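Local coordinates for alginate biosynthesis protein AlgX (Pseudomonas aeruginosa, PDB 4KNC) that protects the exopolysaccharide alginate from degradation as it crosses the periplasm and takes part in its O-acetylation, at residues G63-R71 against T117-I126; Y310-C321 against G395-N403. All coordinates share one frame; numbering follows the deposited sequence.

From the N terminus, the chain passes through helix 61-76, strand 80-85 and three further helices, the last 107-123; interaction 1 closes this loop, packing 63-71 against 117-126 within the SGNH hydrolase-like domain. Interaction 2 follows in series, since its loop opens only at Tyr310 and closes at 395-403 after a run rich in strands, so the two loops neither nest nor cross. It joins helix 307-316, at the end of the SGNH hydrolase-like domain, to strand 396-400 of the carbohydrate-binding module. The contacts meet through packing of Leu67 and Glu66 on Tyr310 and of Leu70 on Met314, so helix 61-76 packs against both helix 107-123 and helix 307-316, and the latter against the module.

Interaction 1: G63-R71 against T117-I126; sequences GWRELRALR and TIARFRQAGI
With CG anti to its carbonyl carbon (chi1 -67°), Trp64 sends its indole across to helix 107-123, where Arg120 CB lies over one face of the ring. Arg120 CB sits 3.5 Å from the centroid of the six-membered ring, close to the ring normal, a CH-pi contact. Beyond it the arginine chain crosses the indole at about a right angle, with CD passing near NE1, while a water accepts from Trp64 NE1 and, weakly, from Arg120 NH1. The far rim of the indole is used differently: its edge points at the face of Phe121 in a T-shaped pair, centroids 5.1 Å apart and planes at 77°. Leu67 CD1 adds an apolar contact to Phe121 CE1 at 4.0 Å, and Tyr85 of strand 80-85 makes a further edge-to-face pair with Phe121.

Here two helices of the SGNH hydrolase-like domain cross at -43°, and the second ends in a Schellman motif in which Gly125 has positive phi. Two arginines of helix 61-76 reach this C-terminal end. Arg68, bent at chi2 and chi3, folds its guanidinium over the Ala124 carbonyl, so that Ala124 O lies above one face, and NH1 donates to Gln123 O at 3.0 Å. Arg68 NH2 is also held by a salt bridge to Asp72. Arg71 NE donates to Gly125 O over 2.8 Å, tilted from the carbonyl plane; a water accepts from Arg71 NH2. Positive charge is thus placed beside carbonyls at a helix C terminus, where it would be expected to interact favourably with the helix dipole. Arg71 CG packs 3.9 Å from Ile126 CG1, and Ile126 in turn rests on Leu81 and Val83 of strand 80-85.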
loop_
_atom_site.group_PDB
_atom_site.type_symbol
_atom_site.label_atom_id
_atom_site.label_comp_id
_atom_site.label_asym_id
_atom_site.label_seq_id
_atom_site.Cartn_x
_atom_site.Cartn_y
_atom_site.Cartn_z
ATOM N N GLY A 63 13.379 8.388 -3.770
ATOM C CA GLY A 63 12.001 8.078 -3.431
ATOM C C GLY A 63 11.052 9.174 -3.865
ATOM O O GLY A 63 9.998 8.899 -4.448
ATOM N N TRP A 64 11.422 10.421 -3.587
ATOM C CA TRP A 64 10.584 11.553 -3.989
ATOM C C TRP A 64 10.457 11.674 -5.507
ATOM O O TRP A 64 9.371 11.974 -6.024
ATOM C CB TRP A 64 11.047 12.862 -3.336
ATOM C CG TRP A 64 10.845 12.831 -1.843
ATOM C CD1 TRP A 64 11.813 12.837 -0.886
ATOM C CD2 TRP A 64 9.590 12.738 -1.146
ATOM N NE1 TRP A 64 11.241 12.769 0.371
ATOM C CE2 TRP A 64 9.877 12.713 0.235
ATOM C CE3 TRP A 64 8.254 12.686 -1.555
ATOM C CZ2 TRP A 64 8.878 12.634 1.208
ATOM C CZ3 TRP A 64 7.268 12.622 -0.595
ATOM C CH2 TRP A 64 7.585 12.584 0.775
ATOM N N ARG A 65 11.550 11.398 -6.220
ATOM C CA ARG A 65 11.488 11.364 -7.682
ATOM C C ARG A 65 10.569 10.258 -8.206
ATOM O O ARG A 65 9.802 10.468 -9.147
ATOM C CB ARG A 65 12.885 11.213 -8.300
ATOM C CG ARG A 65 13.728 12.471 -8.222
ATOM C CD ARG A 65 14.937 12.377 -9.130
ATOM N NE ARG A 65 15.736 11.187 -8.861
ATOM C CZ ARG A 65 16.752 11.153 -8.007
ATOM N NH1 ARG A 65 17.097 12.245 -7.334
ATOM N NH2 ARG A 65 17.428 10.027 -7.829
ATOM N N GLU A 66 10.649 9.079 -7.598
ATOM C CA GLU A 66 9.815 7.962 -8.029
ATOM C C GLU A 66 8.336 8.258 -7.753
ATOM O O GLU A 66 7.459 7.923 -8.558
ATOM C CB GLU A 66 10.251 6.665 -7.345
ATOM C CG GLU A 66 11.582 6.087 -7.876
ATOM C CD GLU A 66 12.087 4.913 -7.046
ATOM O OE1 GLU A 66 12.161 5.057 -5.810
ATOM O OE2 GLU A 66 12.398 3.845 -7.617
ATOM N N LEU A 67 8.068 8.898 -6.618
ATOM C CA LEU A 67 6.696 9.242 -6.266
ATOM C C LEU A 67 6.139 10.241 -7.271
ATOM O O LEU A 67 5.029 10.058 -7.777
ATOM C CB LEU A 67 6.605 9.766 -4.832
ATOM C CG LEU A 67 6.615 8.662 -3.751
ATOM C CD1 LEU A 67 6.935 9.209 -2.374
ATOM C CD2 LEU A 67 5.286 7.933 -3.725
ATOM N N ARG A 68 6.918 11.279 -7.578
ATOM C CA ARG A 68 6.483 12.272 -8.580
ATOM C C ARG A 68 6.262 11.644 -9.964
ATOM O O ARG A 68 5.261 11.920 -10.627
ATOM C CB ARG A 68 7.461 13.455 -8.650
ATOM C CG ARG A 68 7.478 14.227 -9.969
ATOM C CD ARG A 68 6.160 14.954 -10.281
ATOM N NE ARG A 68 5.913 16.149 -9.474
ATOM C CZ ARG A 68 4.922 17.012 -9.712
ATOM N NH1 ARG A 68 4.756 18.075 -8.937
ATOM N NH2 ARG A 68 4.096 16.818 -10.735
ATOM N N ALA A 69 7.181 10.781 -10.387
ATOM C CA ALA A 69 7.041 10.099 -11.667
ATOM C C ALA A 69 5.761 9.266 -11.732
ATOM O O ALA A 69 5.042 9.291 -12.739
ATOM C CB ALA A 69 8.267 9.214 -11.931
ATOM N N LEU A 70 5.482 8.517 -10.662
ATOM C CA LEU A 70 4.267 7.711 -10.617
ATOM C C LEU A 70 3.019 8.586 -10.659
ATOM O O LEU A 70 2.079 8.309 -11.415
ATOM C CB LEU A 70 4.247 6.818 -9.372
ATOM C CG LEU A 70 2.961 6.007 -9.163
ATOM C CD1 LEU A 70 2.705 5.114 -10.386
ATOM C CD2 LEU A 70 3.031 5.182 -7.882
ATOM N N ARG A 71 3.014 9.642 -9.847
ATOM C CA ARG A 71 1.907 10.601 -9.858
ATOM C C ARG A 71 1.660 11.123 -11.271
ATOM O O ARG A 71 0.514 11.226 -11.710
ATOM C CB ARG A 71 2.171 11.764 -8.888
ATOM C CG ARG A 71 1.105 12.865 -8.870
ATOM C CD ARG A 71 1.417 13.976 -9.897
ATOM N NE ARG A 71 0.382 15.007 -9.944
ATOM C CZ ARG A 71 0.150 15.769 -11.009
ATOM N NH1 ARG A 71 0.875 15.598 -12.109
ATOM N NH2 ARG A 71 -0.809 16.688 -10.983
ATOM N N THR A 117 7.193 16.156 5.635
ATOM C CA THR A 117 6.954 15.048 4.707
ATOM C C THR A 117 5.654 15.199 3.917
ATOM O O THR A 117 5.607 14.963 2.702
ATOM C CB THR A 117 6.958 13.695 5.471
ATOM O OG1 THR A 117 8.255 13.484 6.033
ATOM C CG2 THR A 117 6.613 12.530 4.555
ATOM N N ILE A 118 4.593 15.588 4.617
ATOM C CA ILE A 118 3.331 15.967 3.980
ATOM C C ILE A 118 3.542 17.016 2.873
ATOM O O ILE A 118 3.011 16.895 1.752
ATOM C CB ILE A 118 2.359 16.551 5.033
ATOM C CG1 ILE A 118 1.968 15.475 6.053
ATOM C CG2 ILE A 118 1.133 17.131 4.372
ATOM C CD1 ILE A 118 1.400 14.207 5.425
ATOM N N ALA A 119 4.340 18.030 3.189
ATOM C CA ALA A 119 4.671 19.069 2.208
ATOM C C ALA A 119 5.393 18.477 1.005
ATOM O O ALA A 119 5.134 18.876 -0.132
ATOM C CB ALA A 119 5.509 20.161 2.840
ATOM N N ARG A 120 6.288 17.519 1.245
ATOM C CA ARG A 120 6.984 16.890 0.116
ATOM C C ARG A 120 6.042 16.067 -0.774
ATOM O O ARG A 120 6.163 16.084 -2.009
ATOM C CB ARG A 120 8.180 16.059 0.599
ATOM C CG ARG A 120 9.263 16.923 1.207
ATOM C CD ARG A 120 10.544 16.158 1.509
ATOM N NE ARG A 120 11.571 17.071 2.008
ATOM C CZ ARG A 120 12.825 16.728 2.293
ATOM N NH1 ARG A 120 13.233 15.475 2.137
ATOM N NH2 ARG A 120 13.674 17.644 2.745
ATOM N N PHE A 121 5.102 15.354 -0.153
ATOM C CA PHE A 121 4.039 14.721 -0.927
ATOM C C PHE A 121 3.359 15.748 -1.832
ATOM O O PHE A 121 3.187 15.505 -3.036
ATOM C CB PHE A 121 2.986 14.046 -0.026
ATOM C CG PHE A 121 3.380 12.673 0.470
ATOM C CD1 PHE A 121 3.626 11.641 -0.420
ATOM C CD2 PHE A 121 3.483 12.416 1.832
ATOM C CE1 PHE A 121 3.993 10.378 0.037
ATOM C CE2 PHE A 121 3.834 11.162 2.299
ATOM C CZ PHE A 121 4.094 10.137 1.404
ATOM N N ARG A 122 2.966 16.892 -1.265
ATOM C CA ARG A 122 2.319 17.938 -2.091
ATOM C C ARG A 122 3.201 18.420 -3.232
ATOM O O ARG A 122 2.732 18.641 -4.356
ATOM C CB ARG A 122 1.934 19.146 -1.251
ATOM C CG ARG A 122 0.956 18.815 -0.194
ATOM C CD ARG A 122 -0.152 19.829 -0.119
ATOM N NE ARG A 122 -0.986 19.471 1.018
ATOM C CZ ARG A 122 -0.702 19.821 2.263
ATOM N NH1 ARG A 122 0.369 20.564 2.504
ATOM N NH2 ARG A 122 -1.494 19.447 3.256
ATOM N N GLN A 123 4.488 18.571 -2.941
ATOM C CA GLN A 123 5.435 19.046 -3.938
ATOM C C GLN A 123 5.560 18.026 -5.072
ATOM O O GLN A 123 5.876 18.377 -6.197
ATOM C CB GLN A 123 6.790 19.307 -3.279
ATOM C CG GLN A 123 7.764 20.065 -4.150
ATOM C CD GLN A 123 9.109 20.282 -3.474
ATOM O OE1 GLN A 123 9.410 19.681 -2.436
ATOM N NE2 GLN A 123 9.927 21.150 -4.062
ATOM N N ALA A 124 5.309 16.754 -4.774
ATOM C CA ALA A 124 5.310 15.741 -5.828
ATOM C C ALA A 124 4.010 15.741 -6.670
ATOM O O ALA A 124 3.849 14.918 -7.585
ATOM C CB ALA A 124 5.585 14.345 -5.234
ATOM N N GLY A 125 3.093 16.665 -6.381
ATOM C CA GLY A 125 1.838 16.761 -7.121
ATOM C C GLY A 125 0.768 15.821 -6.572
ATOM O O GLY A 125 -0.165 15.419 -7.272
ATOM N N ILE A 126 0.903 15.478 -5.301
ATOM C CA ILE A 126 -0.004 14.536 -4.661
ATOM C C ILE A 126 -0.893 15.249 -3.645
ATOM O O ILE A 126 -0.407 15.983 -2.791
ATOM C CB ILE A 126 0.792 13.407 -3.964
ATOM C CG1 ILE A 126 1.577 12.600 -5.009
ATOM C CG2 ILE A 126 -0.154 12.522 -3.113
ATOM C CD1 ILE A 126 2.440 11.472 -4.425
HETATM O O HOH W 1 11.905 12.877 3.250
HETATM O O HOH W 2 8.210 16.886 -8.316
HETATM O O HOH W 3 -2.708 16.434 -9.147
#

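Interaction 2: Y310-C321 against G395-N403; sequences YRQAMPLVDNGC and GRYVFQLRN
Arg311 and Gln400 lie obliquely across one another with the guanidinium and side-chain amide planes only 22° apart, yet the arginine grips the backbone carbonyl of Gln400. Its NH2 donates to Gln400 O at 2.8 Å, in the carbonyl plane, and NE adds a weak bond to the same oxygen; the bend at chi3 (66°) turns the guanidinium toward it. In return, Gln400 N donates to Arg311 O over 2.9 Å. Arg311 NH1 is paired with Glu381 of strand 380-386, in the module's other sheet.

At the other end Arg396, extended from CG to NE, meets Asn319 at about a right angle, the guanidinium and amide planes 52° apart. The grip is end-on, with both terminal nitrogens on Asn319 OD1: NH1 at 2.8 Å approaches nearly along the C=O axis, whereas NH2 at 3.1 Å comes from above the carbonyl plane. NH2 also bonds weakly to Asn319 O and forms a salt bridge with Asp358. Asn319 is the positive-phi residue of the Schellman motif ending helix 307-316.

Between these polar ends Val398 points at the helix, its CB 3.6 Å from Leu316 CD2 and its CG1 3.6 Å from Gly320 CA. One water joins Gln312 OE1 to Val398 N. The strand is an edge of the antiparallel sheet of the carbohydrate-binding module, and Cys321 is disulfide-bonded to Cys434. Arginines from both segments donating to carbonyl oxygens, around an apolar middle, are consistent with an interface whose geometry is set by directional bonds as well as packing.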
loop_
_atom_site.group_PDB
_atom_site.type_symbol
_atom_site.label_atom_id
_atom_site.label_comp_id
_atom_site.label_asym_id
_atom_site.label_seq_id
_atom_site.Cartn_x
_atom_site.Cartn_y
_atom_site.Cartn_z
ATOM N N TYR A 310 8.242 0.501 -8.143
ATOM C CA TYR A 310 8.008 1.403 -9.262
ATOM C C TYR A 310 8.187 0.743 -10.628
ATOM O O TYR A 310 7.462 1.070 -11.571
ATOM C CB TYR A 310 8.853 2.676 -9.104
ATOM C CG TYR A 310 8.470 3.420 -7.839
ATOM C CD1 TYR A 310 7.405 4.319 -7.830
ATOM C CD2 TYR A 310 9.129 3.172 -6.640
ATOM C CE1 TYR A 310 7.023 4.982 -6.662
ATOM C CE2 TYR A 310 8.766 3.829 -5.467
ATOM C CZ TYR A 310 7.706 4.733 -5.486
ATOM O OH TYR A 310 7.339 5.381 -4.322
ATOM N N ARG A 311 9.129 -0.197 -10.731
ATOM C CA ARG A 311 9.282 -0.972 -11.967
ATOM C C ARG A 311 8.020 -1.751 -12.371
ATOM O O ARG A 311 7.811 -2.050 -13.545
ATOM C CB ARG A 311 10.468 -1.934 -11.861
ATOM C CG ARG A 311 11.792 -1.223 -11.718
ATOM C CD ARG A 311 12.933 -2.210 -11.718
ATOM N NE ARG A 311 13.084 -2.885 -13.000
ATOM C CZ ARG A 311 13.927 -3.892 -13.193
ATOM N NH1 ARG A 311 14.671 -4.319 -12.182
ATOM N NH2 ARG A 311 14.031 -4.474 -14.384
ATOM N N GLN A 312 7.192 -2.096 -11.395
ATOM C CA GLN A 312 5.890 -2.681 -11.682
ATOM C C GLN A 312 4.822 -1.587 -11.869
ATOM O O GLN A 312 4.089 -1.576 -12.861
ATOM C CB GLN A 312 5.485 -3.631 -10.556
ATOM C CG GLN A 312 6.388 -4.836 -10.409
ATOM C CD GLN A 312 6.094 -5.618 -9.159
ATOM O OE1 GLN A 312 5.134 -6.398 -9.104
ATOM N NE2 GLN A 312 6.910 -5.403 -8.127
ATOM N N ALA A 313 4.743 -0.661 -10.918
ATOM C CA ALA A 313 3.662 0.324 -10.931
ATOM C C ALA A 313 3.634 1.175 -12.196
ATOM O O ALA A 313 2.566 1.367 -12.776
ATOM C CB ALA A 313 3.699 1.197 -9.683
ATOM N N MET A 314 4.800 1.653 -12.634
ATOM C CA MET A 314 4.868 2.509 -13.821
ATOM C C MET A 314 4.234 1.881 -15.076
ATOM O O MET A 314 3.289 2.441 -15.622
ATOM C CB MET A 314 6.301 3.015 -14.087
ATOM C CG MET A 314 6.808 3.992 -13.044
ATOM S SD MET A 314 5.890 5.547 -13.073
ATOM C CE MET A 314 6.746 6.378 -14.418
ATOM N N PRO A 315 4.729 0.713 -15.526
ATOM C CA PRO A 315 4.098 0.130 -16.718
ATOM C C PRO A 315 2.693 -0.404 -16.465
ATOM O O PRO A 315 1.948 -0.610 -17.420
ATOM C CB PRO A 315 5.027 -1.036 -17.064
ATOM C CG PRO A 315 5.633 -1.415 -15.736
ATOM C CD PRO A 315 5.862 -0.109 -15.060
ATOM N N LEU A 316 2.340 -0.647 -15.210
ATOM C CA LEU A 316 0.995 -1.121 -14.897
ATOM C C LEU A 316 -0.086 -0.073 -15.195
ATOM O O LEU A 316 -1.244 -0.421 -15.458
ATOM C CB LEU A 316 0.904 -1.592 -13.443
ATOM C CG LEU A 316 1.371 -3.030 -13.233
ATOM C CD1 LEU A 316 1.344 -3.369 -11.750
ATOM C CD2 LEU A 316 0.479 -3.964 -14.025
ATOM N N VAL A 317 0.285 1.203 -15.151
ATOM C CA VAL A 317 -0.676 2.265 -15.457
ATOM C C VAL A 317 -1.323 2.055 -16.836
ATOM O O VAL A 317 -2.519 2.300 -17.000
ATOM C CB VAL A 317 -0.034 3.666 -15.347
ATOM C CG1 VAL A 317 -1.009 4.745 -15.782
ATOM C CG2 VAL A 317 0.405 3.914 -13.931
ATOM N N ASP A 318 -0.542 1.562 -17.805
ATOM C CA ASP A 318 -1.059 1.272 -19.151
ATOM C C ASP A 318 -1.178 -0.212 -19.478
ATOM O O ASP A 318 -0.947 -0.621 -20.612
ATOM C CB ASP A 318 -0.214 1.953 -20.230
ATOM C CG ASP A 318 -0.400 3.443 -20.247
ATOM O OD1 ASP A 318 0.069 4.094 -19.288
ATOM O OD2 ASP A 318 -1.015 3.962 -21.208
ATOM N N ASN A 319 -1.543 -1.011 -18.486
ATOM C CA ASN A 319 -1.874 -2.417 -18.698
ATOM C C ASN A 319 -0.764 -3.277 -19.324
ATOM O O ASN A 319 -1.047 -4.218 -20.064
ATOM C CB ASN A 319 -3.169 -2.544 -19.515
ATOM C CG ASN A 319 -3.982 -3.766 -19.120
ATOM O OD1 ASN A 319 -3.528 -4.598 -18.318
ATOM N ND2 ASN A 319 -5.181 -3.889 -19.681
ATOM N N GLY A 320 0.489 -2.956 -19.016
ATOM C CA GLY A 320 1.624 -3.718 -19.514
ATOM C C GLY A 320 1.655 -3.890 -21.023
ATOM O O GLY A 320 1.821 -2.921 -21.775
ATOM N N CYS A 321 1.486 -5.131 -21.470
ATOM C CA CYS A 321 1.501 -5.431 -22.903
ATOM C C CYS A 321 0.106 -5.678 -23.463
ATOM O O CYS A 321 -0.050 -5.920 -24.659
ATOM C CB CYS A 321 2.383 -6.648 -23.189
ATOM S SG CYS A 321 4.130 -6.395 -22.837
ATOM N N GLY A 395 -2.349 -14.494 -11.554
ATOM C CA GLY A 395 -0.980 -14.935 -11.774
ATOM C C GLY A 395 -0.178 -14.020 -12.692
ATOM O O GLY A 395 0.935 -14.362 -13.078
ATOM N N ARG A 396 -0.739 -12.863 -13.043
ATOM C CA ARG A 396 -0.053 -11.890 -13.895
ATOM C C ARG A 396 0.863 -10.930 -13.115
ATOM O O ARG A 396 0.533 -10.487 -12.011
ATOM C CB ARG A 396 -1.064 -11.093 -14.718
ATOM C CG ARG A 396 -0.447 -10.087 -15.670
ATOM C CD ARG A 396 -1.517 -9.428 -16.515
ATOM N NE ARG A 396 -0.977 -8.409 -17.411
ATOM C CZ ARG A 396 -1.592 -7.260 -17.677
ATOM N NH1 ARG A 396 -2.766 -6.985 -17.108
ATOM N NH2 ARG A 396 -1.039 -6.382 -18.506
ATOM N N TYR A 397 2.011 -10.630 -13.722
ATOM C CA TYR A 397 3.027 -9.713 -13.218
ATOM C C TYR A 397 3.426 -8.868 -14.405
ATOM O O TYR A 397 3.353 -9.342 -15.536
ATOM C CB TYR A 397 4.265 -10.487 -12.768
ATOM C CG TYR A 397 4.051 -11.352 -11.574
ATOM C CD1 TYR A 397 3.443 -12.593 -11.691
ATOM C CD2 TYR A 397 4.450 -10.927 -10.310
ATOM C CE1 TYR A 397 3.247 -13.395 -10.583
ATOM C CE2 TYR A 397 4.259 -11.716 -9.201
ATOM C CZ TYR A 397 3.656 -12.950 -9.337
ATOM O OH TYR A 397 3.465 -13.737 -8.218
ATOM N N VAL A 398 3.851 -7.628 -14.159
ATOM C CA VAL A 398 4.304 -6.726 -15.223
ATOM C C VAL A 398 5.456 -5.865 -14.713
ATOM O O VAL A 398 5.389 -5.338 -13.607
ATOM C CB VAL A 398 3.177 -5.772 -15.677
ATOM C CG1 VAL A 398 3.674 -4.847 -16.776
ATOM C CG2 VAL A 398 1.946 -6.547 -16.155
ATOM N N PHE A 399 6.521 -5.726 -15.496
ATOM C CA PHE A 399 7.665 -4.928 -15.037
ATOM C C PHE A 399 8.490 -4.343 -16.172
ATOM O O PHE A 399 8.573 -4.923 -17.248
ATOM C CB PHE A 399 8.565 -5.722 -14.068
ATOM C CG PHE A 399 9.278 -6.900 -14.702
ATOM C CD1 PHE A 399 8.680 -8.146 -14.750
ATOM C CD2 PHE A 399 10.554 -6.760 -15.227
ATOM C CE1 PHE A 399 9.338 -9.236 -15.316
ATOM C CE2 PHE A 399 11.218 -7.845 -15.798
ATOM C CZ PHE A 399 10.606 -9.081 -15.844
ATOM N N GLN A 400 9.087 -3.180 -15.942
ATOM C CA GLN A 400 9.937 -2.586 -16.959
ATOM C C GLN A 400 11.320 -3.217 -16.887
ATOM O O GLN A 400 11.806 -3.558 -15.802
ATOM C CB GLN A 400 10.017 -1.067 -16.801
ATOM C CG GLN A 400 10.793 -0.603 -15.583
ATOM C CD GLN A 400 10.431 0.812 -15.151
ATOM O OE1 GLN A 400 10.871 1.284 -14.098
ATOM N NE2 GLN A 400 9.623 1.491 -15.957
ATOM N N LEU A 401 11.939 -3.398 -18.050
ATOM C CA LEU A 401 13.322 -3.842 -18.102
ATOM C C LEU A 401 14.166 -2.726 -17.513
ATOM O O LEU A 401 13.850 -1.545 -17.681
ATOM C CB LEU A 401 13.771 -4.161 -19.537
ATOM C CG LEU A 401 13.040 -5.256 -20.335
ATOM C CD1 LEU A 401 13.915 -5.825 -21.481
ATOM C CD2 LEU A 401 12.540 -6.378 -19.445
ATOM N N ARG A 402 15.234 -3.115 -16.827
ATOM C CA ARG A 402 16.049 -2.196 -16.047
ATOM C C ARG A 402 16.509 -0.994 -16.855
ATOM O O ARG A 402 16.963 -1.127 -17.991
ATOM C CB ARG A 402 17.252 -2.927 -15.444
ATOM C CG ARG A 402 18.074 -2.072 -14.498
ATOM C CD ARG A 402 18.925 -2.914 -13.568
ATOM N NE ARG A 402 20.045 -2.141 -13.040
ATOM C CZ ARG A 402 20.975 -2.628 -12.226
ATOM N NH1 ARG A 402 20.921 -3.893 -11.836
ATOM N NH2 ARG A 402 21.959 -1.846 -11.802
ATOM N N ASN A 403 16.360 0.183 -16.263
ATOM C CA ASN A 403 16.812 1.416 -16.892
ATOM C C ASN A 403 17.615 2.275 -15.919
ATOM O O ASN A 403 17.506 3.502 -15.921
ATOM C CB ASN A 403 15.642 2.197 -17.496
ATOM C CG ASN A 403 14.482 2.349 -16.535
ATOM O OD1 ASN A 403 14.659 2.312 -15.317
ATOM N ND2 ASN A 403 13.284 2.518 -17.081
HETATM O O HOH W 4 3.480 -6.626 -11.284
#